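Local coordinates for protein glycoside Hydrolase (Bacteroides uniformis, PDB 5TA0) that probably cleaves agarose chains as a family 86 glycoside hydrolase and binds the agarose oligosaccharide neoagarooctaose, at residues Y59-N64 with L373-W377; A389-R393 with Y405-I411. All blocks are in the same frame, centred on the assembly; numbering follows the deposited sequence. Where two conformers were deposited one is given.

Interaction 1. Residues Y59-N64 with L373-W377. With GAL (beta-D-galactopyranose), chain C.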
ATOM      1  N   TYR A  59      19.877  15.488  -4.246  1.00 12.68           N
ATOM      2  CA  TYR A  59      19.025  15.943  -5.340  1.00 11.85           C
ATOM      3  C   TYR A  59      18.082  17.092  -4.951  1.00 11.91           C
ATOM      4  O   TYR A  59      17.588  17.797  -5.819  1.00 11.51           O
ATOM      5  CB  TYR A  59      18.208  14.772  -5.913  1.00 11.62           C
ATOM      6  CG  TYR A  59      18.995  13.677  -6.603  1.00 11.78           C
ATOM      7  CD1 TYR A  59      20.150  13.961  -7.378  1.00 12.53           C
ATOM      8  CD2 TYR A  59      18.577  12.347  -6.520  1.00 11.71           C
ATOM      9  CE1 TYR A  59      20.841  12.957  -8.022  1.00 13.08           C
ATOM     10  CE2 TYR A  59      19.270  11.338  -7.177  1.00 12.06           C
ATOM     11  CZ  TYR A  59      20.404  11.656  -7.915  1.00 12.91           C
ATOM     12  OH  TYR A  59      21.068  10.635  -8.561  1.00 14.42           O
ATOM     13  N   TRP A  60      17.831  17.306  -3.655  1.00 11.70           N
ATOM     14  CA  TRP A  60      17.088  18.473  -3.214  1.00 11.10           C
ATOM     15  C   TRP A  60      17.810  19.804  -3.467  1.00 11.92           C
ATOM     16  O   TRP A  60      17.163  20.830  -3.450  1.00 13.19           O
ATOM     17  CB  TRP A  60      16.826  18.438  -1.713  1.00 10.37           C
ATOM     18  CG  TRP A  60      15.874  17.390  -1.209  1.00  9.55           C
ATOM     19  CD1 TRP A  60      16.198  16.236  -0.558  1.00  9.43           C
ATOM     20  CD2 TRP A  60      14.428  17.448  -1.233  1.00  9.11           C
ATOM     21  NE1 TRP A  60      15.049  15.551  -0.212  1.00  9.38           N
ATOM     22  CE2 TRP A  60      13.953  16.276  -0.597  1.00  8.92           C
ATOM     23  CE3 TRP A  60      13.499  18.376  -1.727  1.00  9.31           C
ATOM     24  CZ2 TRP A  60      12.604  16.006  -0.455  1.00  9.13           C
ATOM     25  CZ3 TRP A  60      12.176  18.119  -1.581  1.00  9.64           C
ATOM     26  CH2 TRP A  60      11.722  16.929  -0.944  1.00  9.71           C
ATOM     27  N   ASP A  61      19.119  19.748  -3.661  1.00 13.63           N
ATOM     28  CA  ASP A  61      19.987  20.914  -3.461  1.00 15.35           C
ATOM     29  C   ASP A  61      20.710  21.399  -4.692  1.00 16.72           C
ATOM     30  O   ASP A  61      21.594  22.262  -4.577  1.00 20.06           O
ATOM     31  CB  ASP A  61      20.986  20.552  -2.372  1.00 16.01           C
ATOM     32  CG  ASP A  61      20.279  20.256  -1.056  1.00 16.06           C
ATOM     33  OD1 ASP A  61      19.507  21.111  -0.612  1.00 18.64           O
ATOM     34  OD2 ASP A  61      20.459  19.153  -0.545  1.00 18.64           O
ATOM     35  N   SER A  62      20.358  20.903  -5.864  1.00 15.79           N
ATOM     36  CA  SER A  62      20.949  21.406  -7.106  1.00 16.71           C
ATOM     37  C   SER A  62      20.028  21.190  -8.293  1.00 16.62           C
ATOM     38  O   SER A  62      19.209  20.253  -8.296  1.00 15.64           O
ATOM     39  CB  SER A  62      22.300  20.758  -7.370  1.00 17.64           C
ATOM     40  OG  SER A  62      22.191  19.372  -7.594  1.00 18.98           O
ATOM     41  N   ALA A  63      20.161  22.086  -9.276  1.00 15.74           N
ATOM     42  CA  ALA A  63      19.542  21.979 -10.592  1.00 15.78           C
ATOM     43  C   ALA A  63      18.027  22.084 -10.583  1.00 14.91           C
ATOM     44  O   ALA A  63      17.404  21.680 -11.565  1.00 14.73           O
ATOM     45  CB  ALA A  63      19.984  20.706 -11.285  1.00 15.98           C
ATOM     46  N   ASN A  64      17.443  22.660  -9.539  1.00 14.84           N
ATOM     47  CA  ASN A  64      15.997  22.813  -9.420  1.00 14.85           C
ATOM     48  C   ASN A  64      15.550  24.262  -9.606  1.00 16.00           C
ATOM     49  O   ASN A  64      16.209  25.187  -9.117  1.00 16.39           O
ATOM     50  CB  ASN A  64      15.524  22.306  -8.053  1.00 14.51           C
ATOM     51  CG  ASN A  64      15.987  20.887  -7.771  1.00 13.87           C
ATOM     52  OD1 ASN A  64      15.977  20.038  -8.645  1.00 12.69           O
ATOM     53  ND2 ASN A  64      16.413  20.623  -6.538  1.00 13.50           N
ATOM     54  N   LEU A 373      12.171  11.281  -5.730  1.00  8.17           N
ATOM     55  CA  LEU A 373      12.307  12.712  -5.967  1.00  8.53           C
ATOM     56  C   LEU A 373      12.816  13.013  -7.369  1.00  8.68           C
ATOM     57  O   LEU A 373      12.206  13.802  -8.088  1.00  9.18           O
ATOM     58  CB  LEU A 373      13.253  13.339  -4.929  1.00  8.95           C
ATOM     59  CG  LEU A 373      13.448  14.860  -5.062  1.00  9.35           C
ATOM     60  CD1 LEU A 373      12.180  15.578  -4.716  1.00 10.05           C
ATOM     61  CD2 LEU A 373      14.584  15.336  -4.158  1.00  9.92           C
ATOM     62  N   LYS A 374      13.919  12.385  -7.740  1.00  8.65           N
ATOM     63  CA  LYS A 374      14.654  12.769  -8.951  1.00  9.08           C
ATOM     64  C   LYS A 374      15.349  11.607  -9.635  1.00  9.54           C
ATOM     65  O   LYS A 374      15.312  11.483 -10.861  1.00  9.61           O
ATOM     66  CB  LYS A 374      15.685  13.861  -8.602  1.00  9.62           C
ATOM     67  CG  LYS A 374      16.475  14.374  -9.810  1.00 10.24           C
ATOM     68  CD  LYS A 374      17.455  15.501  -9.519  1.00 10.40           C
ATOM     69  CE  LYS A 374      16.766  16.764  -9.062  1.00 10.69           C
ATOM     70  NZ  LYS A 374      17.733  17.867  -8.781  1.00 11.40           N
ATOM     71  N   SER A 375      16.044  10.782  -8.867  1.00  9.48           N
ATOM     72  CA  SER A 375      16.689   9.575  -9.390  1.00  9.70           C
ATOM     73  C   SER A 375      17.455   9.820 -10.696  1.00 10.20           C
ATOM     74  O   SER A 375      17.259   9.114 -11.677  1.00 10.21           O
ATOM     75  CB  SER A 375      15.646   8.474  -9.566  1.00  9.97           C
ATOM     76  OG  SER A 375      15.086   8.206  -8.287  1.00 10.20           O
ATOM     77  N   GLU A 376      18.335  10.821 -10.670  0.50 10.89           N
ATOM     78  CA  GLU A 376      19.256  11.125 -11.773  0.50 12.12           C
ATOM     79  C   GLU A 376      20.060   9.895 -12.188  0.50 11.88           C
ATOM     80  O   GLU A 376      20.285   9.653 -13.372  0.50 12.30           O
ATOM     81  CB  GLU A 376      20.216  12.235 -11.338  0.50 13.36           C
ATOM     82  CG  GLU A 376      21.072  12.798 -12.454  0.50 14.47           C
ATOM     83  CD  GLU A 376      20.494  14.066 -13.045  0.50 15.02           C
ATOM     84  OE1 GLU A 376      20.819  14.380 -14.207  0.50 15.74           O
ATOM     85  OE2 GLU A 376      19.727  14.769 -12.342  0.50 15.70           O
ATOM     86  N   TRP A 377      20.463   9.096 -11.206  1.00 11.68           N
ATOM     87  CA  TRP A 377      21.177   7.832 -11.438  1.00 12.22           C
ATOM     88  C   TRP A 377      20.426   6.869 -12.366  1.00 11.83           C
ATOM     89  O   TRP A 377      21.032   5.964 -12.941  1.00 12.88           O
ATOM     90  CB  TRP A 377      21.487   7.091 -10.093  1.00 12.54           C
ATOM     91  CG  TRP A 377      20.268   6.872  -9.253  1.00 12.94           C
ATOM     92  CD1 TRP A 377      19.887   7.615  -8.148  1.00 13.65           C
ATOM     93  CD2 TRP A 377      19.240   5.884  -9.430  1.00 13.38           C
ATOM     94  NE1 TRP A 377      18.711   7.159  -7.675  1.00 13.90           N
ATOM     95  CE2 TRP A 377      18.272   6.112  -8.427  1.00 13.90           C
ATOM     96  CE3 TRP A 377      19.030   4.841 -10.336  1.00 14.23           C
ATOM     97  CZ2 TRP A 377      17.128   5.316  -8.304  1.00 14.16           C
ATOM     98  CZ3 TRP A 377      17.870   4.055 -10.220  1.00 14.68           C
ATOM     99  CH2 TRP A 377      16.942   4.310  -9.202  1.00 14.94           C
TER
HETATM  100  C1  GAL C   5      17.885   2.667  -5.979  1.00 20.38           C
HETATM  101  C2  GAL C   5      18.832   3.501  -5.112  1.00 20.96           C
HETATM  102  C3  GAL C   5      20.056   3.991  -5.895  1.00 22.35           C
HETATM  103  C4  GAL C   5      20.691   2.833  -6.654  1.00 22.29           C
HETATM  104  C5  GAL C   5      19.630   2.146  -7.511  1.00 22.47           C
HETATM  105  C6  GAL C   5      20.175   0.973  -8.322  1.00 23.49           C
HETATM  106  O2  GAL C   5      18.082   4.603  -4.602  1.00 21.68           O
HETATM  107  O3  GAL C   5      20.989   4.645  -5.014  1.00 24.32           O
HETATM  108  O4  GAL C   5      21.203   1.864  -5.725  1.00 21.54           O
HETATM  109  O5  GAL C   5      18.582   1.638  -6.669  1.00 20.26           O
HETATM  110  O6  GAL C   5      19.119   0.353  -9.078  1.00 26.56           O
HETATM  111  O   HOH W   1      20.455  17.388  -8.347  1.00 26.10           O
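K374 and Y59 meet where one lysine gathers a turn of chain, a compact example of a charged side chain organising a loop. The aliphatic part of K374 runs extended, then turns about the CG-CD bond (chi3 -64°), which carries NZ past the Y59 side chain into the turn 59-64. There NZ donates to Y59 O at 3.0 Å, in the carbonyl plane on a lone pair, to N64 OD1 at 2.8 Å, and to a water that also contacts S62 OG. The amide of N64 closes the ring of bonds: its ND2 gives a nearly straight hydrogen bond (175°) to Y59 O at 3.1 Å, so that one carbonyl is gripped by two donors.

A separate polar link lies at the far end of the tyrosine, where W377 N donates to Y59 OH at 3.1 Å.

Apolar contacts fill in between. K374 CG sits over one face of the Y59 ring, toward its rim, while W377 CD1 lies at the ring edge. L373 CD2 makes a CH-pi contact over the five-membered ring of W60, 3.6 Å from its centroid. W377 itself is sandwiched between S375 CB and the galactose, its CZ2 reaching GAL C1 at 3.6 Å. An alanine in place of Y59 is likely to leave W377 N without its acceptor and to uncover the K374 methylenes.

These loops follow the first and last strands, 50-51 and 364-369, of the parallel barrel sheet; W60 packs on helix 69-76, and L373 and K374 touch L392 of strand 392-394.

Interaction 2. Residues A389-R393 with Y405-I411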
ATOM      1  N   ALA A 389       9.293   7.131 -12.571  1.00  9.13           N
ATOM      2  CA  ALA A 389       8.455   7.516 -11.407  1.00  8.98           C
ATOM      3  C   ALA A 389       9.122   8.600 -10.569  1.00  8.67           C
ATOM      4  O   ALA A 389       9.645   8.327  -9.478  1.00  8.98           O
ATOM      5  CB  ALA A 389       8.153   6.284 -10.575  1.00  9.94           C
ATOM      6  N   ARG A 390       9.133   9.817 -11.100  1.00  7.93           N
ATOM      7  CA  ARG A 390       9.809  10.972 -10.510  1.00  7.87           C
ATOM      8  C   ARG A 390       8.868  12.109 -10.175  1.00  8.04           C
ATOM      9  O   ARG A 390       8.004  12.447 -10.964  1.00  8.19           O
ATOM     10  CB  ARG A 390      10.876  11.535 -11.466  1.00  8.36           C
ATOM     11  CG  ARG A 390      12.059  10.630 -11.725  1.00  8.61           C
ATOM     12  CD  ARG A 390      12.938  11.211 -12.799  1.00  8.95           C
ATOM     13  NE  ARG A 390      12.200  11.238 -14.063  1.00  9.19           N
ATOM     14  CZ  ARG A 390      12.377  12.119 -15.049  1.00  8.94           C
ATOM     15  NH1 ARG A 390      13.325  13.038 -15.004  1.00  9.06           N
ATOM     16  NH2 ARG A 390      11.546  12.063 -16.083  1.00  9.46           N
ATOM     17  N   MET A 391       9.082  12.734  -9.016  1.00  8.06           N
ATOM     18  CA  MET A 391       8.427  13.980  -8.646  1.00  8.41           C
ATOM     19  C   MET A 391       8.915  15.189  -9.438  1.00  8.71           C
ATOM     20  O   MET A 391       8.195  16.183  -9.526  1.00  9.62           O
ATOM     21  CB  MET A 391       8.639  14.283  -7.159  1.00  8.49           C
ATOM     22  CG  MET A 391       8.028  13.265  -6.230  1.00  8.86           C
ATOM     23  SD  MET A 391       6.253  13.016  -6.483  1.00  9.86           S
ATOM     24  CE  MET A 391       5.611  14.665  -6.400  1.00 10.15           C
ATOM     25  N   LEU A 392      10.124  15.105  -9.986  1.00  8.90           N
ATOM     26  CA  LEU A 392      10.762  16.208 -10.720  1.00  9.98           C
ATOM     27  C   LEU A 392      11.184  15.694 -12.077  1.00 10.50           C
ATOM     28  O   LEU A 392      11.707  14.581 -12.193  1.00 10.79           O
ATOM     29  CB  LEU A 392      12.024  16.684 -10.016  1.00 10.11           C
ATOM     30  CG  LEU A 392      11.908  17.239  -8.610  1.00 10.74           C
ATOM     31  CD1 LEU A 392      13.310  17.447  -8.045  1.00 10.89           C
ATOM     32  CD2 LEU A 392      11.082  18.499  -8.589  1.00 10.92           C
ATOM     33  N   ARG A 393      11.049  16.559 -13.086  1.00 10.22           N
ATOM     34  CA  ARG A 393      11.544  16.270 -14.427  1.00 10.62           C
ATOM     35  C   ARG A 393      12.184  17.543 -14.985  1.00 11.11           C
ATOM     36  O   ARG A 393      11.838  18.642 -14.569  1.00 11.18           O
ATOM     37  CB  ARG A 393      10.424  15.720 -15.298  1.00 11.22           C
ATOM     38  CG  ARG A 393       9.162  16.555 -15.396  1.00 12.24           C
ATOM     39  CD  ARG A 393       9.191  17.435 -16.629  1.00 13.04           C
ATOM     40  NE  ARG A 393       8.045  18.344 -16.717  1.00 13.30           N
ATOM     41  CZ  ARG A 393       7.971  19.392 -17.537  1.00 14.65           C
ATOM     42  NH1 ARG A 393       6.870  20.137 -17.541  1.00 15.36           N
ATOM     43  NH2 ARG A 393       8.984  19.703 -18.342  1.00 15.31           N
ATOM     44  N   TYR A 405      15.155  21.364 -13.179  1.00 12.58           N
ATOM     45  CA  TYR A 405      14.044  20.517 -12.778  1.00 11.46           C
ATOM     46  C   TYR A 405      12.838  21.314 -12.288  1.00 11.52           C
ATOM     47  O   TYR A 405      12.970  22.291 -11.542  1.00 11.69           O
ATOM     48  CB  TYR A 405      14.499  19.565 -11.667  1.00 11.02           C
ATOM     49  CG  TYR A 405      15.292  18.384 -12.139  1.00 10.66           C
ATOM     50  CD1 TYR A 405      16.674  18.399 -12.189  1.00 10.27           C
ATOM     51  CD2 TYR A 405      14.643  17.220 -12.520  1.00 10.23           C
ATOM     52  CE1 TYR A 405      17.392  17.285 -12.594  1.00 10.57           C
ATOM     53  CE2 TYR A 405      15.344  16.104 -12.922  1.00 10.41           C
ATOM     54  CZ  TYR A 405      16.719  16.125 -12.945  1.00 10.35           C
ATOM     55  OH  TYR A 405      17.412  15.026 -13.327  1.00 10.72           O
ATOM     56  N   VAL A 406      11.668  20.847 -12.684  1.00 10.70           N
ATOM     57  CA  VAL A 406      10.376  21.362 -12.265  1.00 11.22           C
ATOM     58  C   VAL A 406       9.514  20.154 -11.843  1.00  9.99           C
ATOM     59  O   VAL A 406       9.854  19.015 -12.134  1.00 10.23           O
ATOM     60  CB  VAL A 406       9.675  22.115 -13.406  1.00 11.47           C
ATOM     61  CG1 VAL A 406      10.506  23.327 -13.812  1.00 12.14           C
ATOM     62  CG2 VAL A 406       9.397  21.226 -14.626  1.00 12.07           C
ATOM     63  N   TYR A 407       8.383  20.393 -11.198  1.00 10.04           N
ATOM     64  CA  TYR A 407       7.518  19.267 -10.810  1.00  9.87           C
ATOM     65  C   TYR A 407       7.011  18.529 -12.030  1.00 10.04           C
ATOM     66  O   TYR A 407       6.639  19.140 -13.044  1.00 11.23           O
ATOM     67  CB  TYR A 407       6.323  19.724  -9.994  1.00  9.82           C
ATOM     68  CG  TYR A 407       6.647  20.149  -8.578  1.00  9.80           C
ATOM     69  CD1 TYR A 407       7.320  19.292  -7.705  1.00 10.18           C
ATOM     70  CD2 TYR A 407       6.231  21.378  -8.093  1.00 10.04           C
ATOM     71  CE1 TYR A 407       7.595  19.669  -6.403  1.00  9.93           C
ATOM     72  CE2 TYR A 407       6.512  21.769  -6.788  1.00 10.24           C
ATOM     73  CZ  TYR A 407       7.191  20.908  -5.940  1.00 10.32           C
ATOM     74  OH  TYR A 407       7.482  21.265  -4.631  1.00 11.14           O
ATOM     75  N   SER A 408       7.007  17.199 -11.946  1.00  9.49           N
ATOM     76  CA  SER A 408       6.245  16.361 -12.849  1.00  9.18           C
ATOM     77  C   SER A 408       4.764  16.500 -12.520  1.00  9.19           C
ATOM     78  O   SER A 408       4.392  17.235 -11.591  1.00  9.59           O
ATOM     79  CB  SER A 408       6.669  14.913 -12.721  1.00  9.25           C
ATOM     80  OG  SER A 408       6.140  14.358 -11.503  1.00  8.60           O
ATOM     81  N   GLU A 409       3.895  15.755 -13.200  1.00  9.19           N
ATOM     82  CA  GLU A 409       2.486  15.808 -12.865  1.00  9.98           C
ATOM     83  C   GLU A 409       2.169  15.054 -11.573  1.00  9.30           C
ATOM     84  O   GLU A 409       1.076  15.213 -11.049  1.00  9.33           O
ATOM     85  CB  GLU A 409       1.607  15.298 -14.006  1.00 11.52           C
ATOM     86  CG  GLU A 409       1.787  16.096 -15.305  1.00 13.15           C
ATOM     87  CD  GLU A 409       1.540  17.567 -15.094  1.00 15.83           C
ATOM     88  OE1 GLU A 409       0.459  17.917 -14.589  1.00 16.60           O
ATOM     89  OE2 GLU A 409       2.458  18.394 -15.327  1.00 20.37           O
ATOM     90  N   LEU A 410       3.128  14.295 -11.040  1.00  8.98           N
ATOM     91  CA  LEU A 410       2.858  13.591  -9.778  1.00  8.95           C
ATOM     92  C   LEU A 410       2.647  14.548  -8.606  1.00  9.44           C
ATOM     93  O   LEU A 410       2.019  14.166  -7.605  1.00  8.87           O
ATOM     94  CB  LEU A 410       3.972  12.580  -9.481  1.00  9.10           C
ATOM     95  CG  LEU A 410       4.219  11.511 -10.559  1.00  9.29           C
ATOM     96  CD1 LEU A 410       5.294  10.523 -10.144  1.00  9.52           C
ATOM     97  CD2 LEU A 410       2.956  10.761 -10.952  1.00  9.37           C
ATOM     98  N   ILE A 411       3.078  15.807  -8.727  1.00  8.93           N
ATOM     99  CA  ILE A 411       2.791  16.788  -7.679  1.00  9.12           C
ATOM    100  C   ILE A 411       1.290  16.976  -7.479  1.00  8.65           C
ATOM    101  O   ILE A 411       0.838  17.360  -6.392  1.00  9.15           O
ATOM    102  CB  ILE A 411       3.497  18.147  -7.945  1.00  9.44           C
ATOM    103  CG1 ILE A 411       3.518  19.037  -6.699  1.00  9.82           C
ATOM    104  CG2 ILE A 411       2.850  18.932  -9.100  1.00  9.58           C
ATOM    105  CD1 ILE A 411       4.206  18.456  -5.482  1.00 10.23           C
TER
HETATM  106  O   HOH W   2      15.847  12.621 -13.349  1.00  8.95           O
HETATM  107  O   HOH W   3       5.360  18.561 -15.455  1.00 12.56           O
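R393 and V406 form the hydrogen-bonded pair of a short antiparallel hairpin, an instance of backbone pairing extended by a serine. R393 N donates to V406 O and V406 N to R393 O, both at 2.9 Å. Beside them, L392 and Y407 make the non-hydrogen-bonded pair. Where the strands end, S408 continues the ladder with its N to M391 O at 2.9 Å.

The serine hydroxyl does double duty. Its OG lies between the backbone N and the carbonyl carbon (chi1 75°), from where it donates to a lone pair of R390 O at 2.7 Å and accepts from L410 N at 3.0 Å. The second bond is a capping bond at the type I turn S408-I411, just ahead of helix 411-416.

Side-chain packing follows the two faces of the hairpin. On the side of R393 and V406, V406 CG2 lies over the centre of the guanidinium face, 3.7 Å from R393 CZ. On the side of L392, its CB meets Y405 CD2 at 3.7 Å and its CD2 approaches the Y407 ring. M391 folds at its last two torsions (chi2 -56°, chi3 -53°), bringing the thioether round to L410, with SD 3.8 Å from L410 CB and CE near I411.

Water completes the polar set: one joins R393 NE, Y407 O and E409 OE2, another R390 NH1 and the Y405 hydroxyl, which also bonds E376. R390 also pairs with E397, and Y407 OH bonds D72 OD1.

With S408 OG acting as both donor and acceptor of a hydrogen bond, the N and OG of this buried residue are both used, and the hairpin end and the helix start are probably held together in part by this side chain.

The two contacts lie about 10 Å apart between centres and join directly through Y405. A63 O of interaction 1 probably accepts from Y405 N of interaction 2 at 2.8 Å, and Y405 OH probably bonds E376 OE2 at 2.5 Å in the conformer described; N64 OD1 also packs on Y405 CB at 3.4 Å. The hairpin thus backs the loops 59-64 and 373-377. Interaction 1 reaches the glycan through W377, a pocket residue whose side chain also lies about 4 Å from a bound 3,6-anhydro-galactose. Interaction 2 stands further back, with the A389 side chain about 6 Å from a galactose, consistent with a second layer behind the sugar-binding surface.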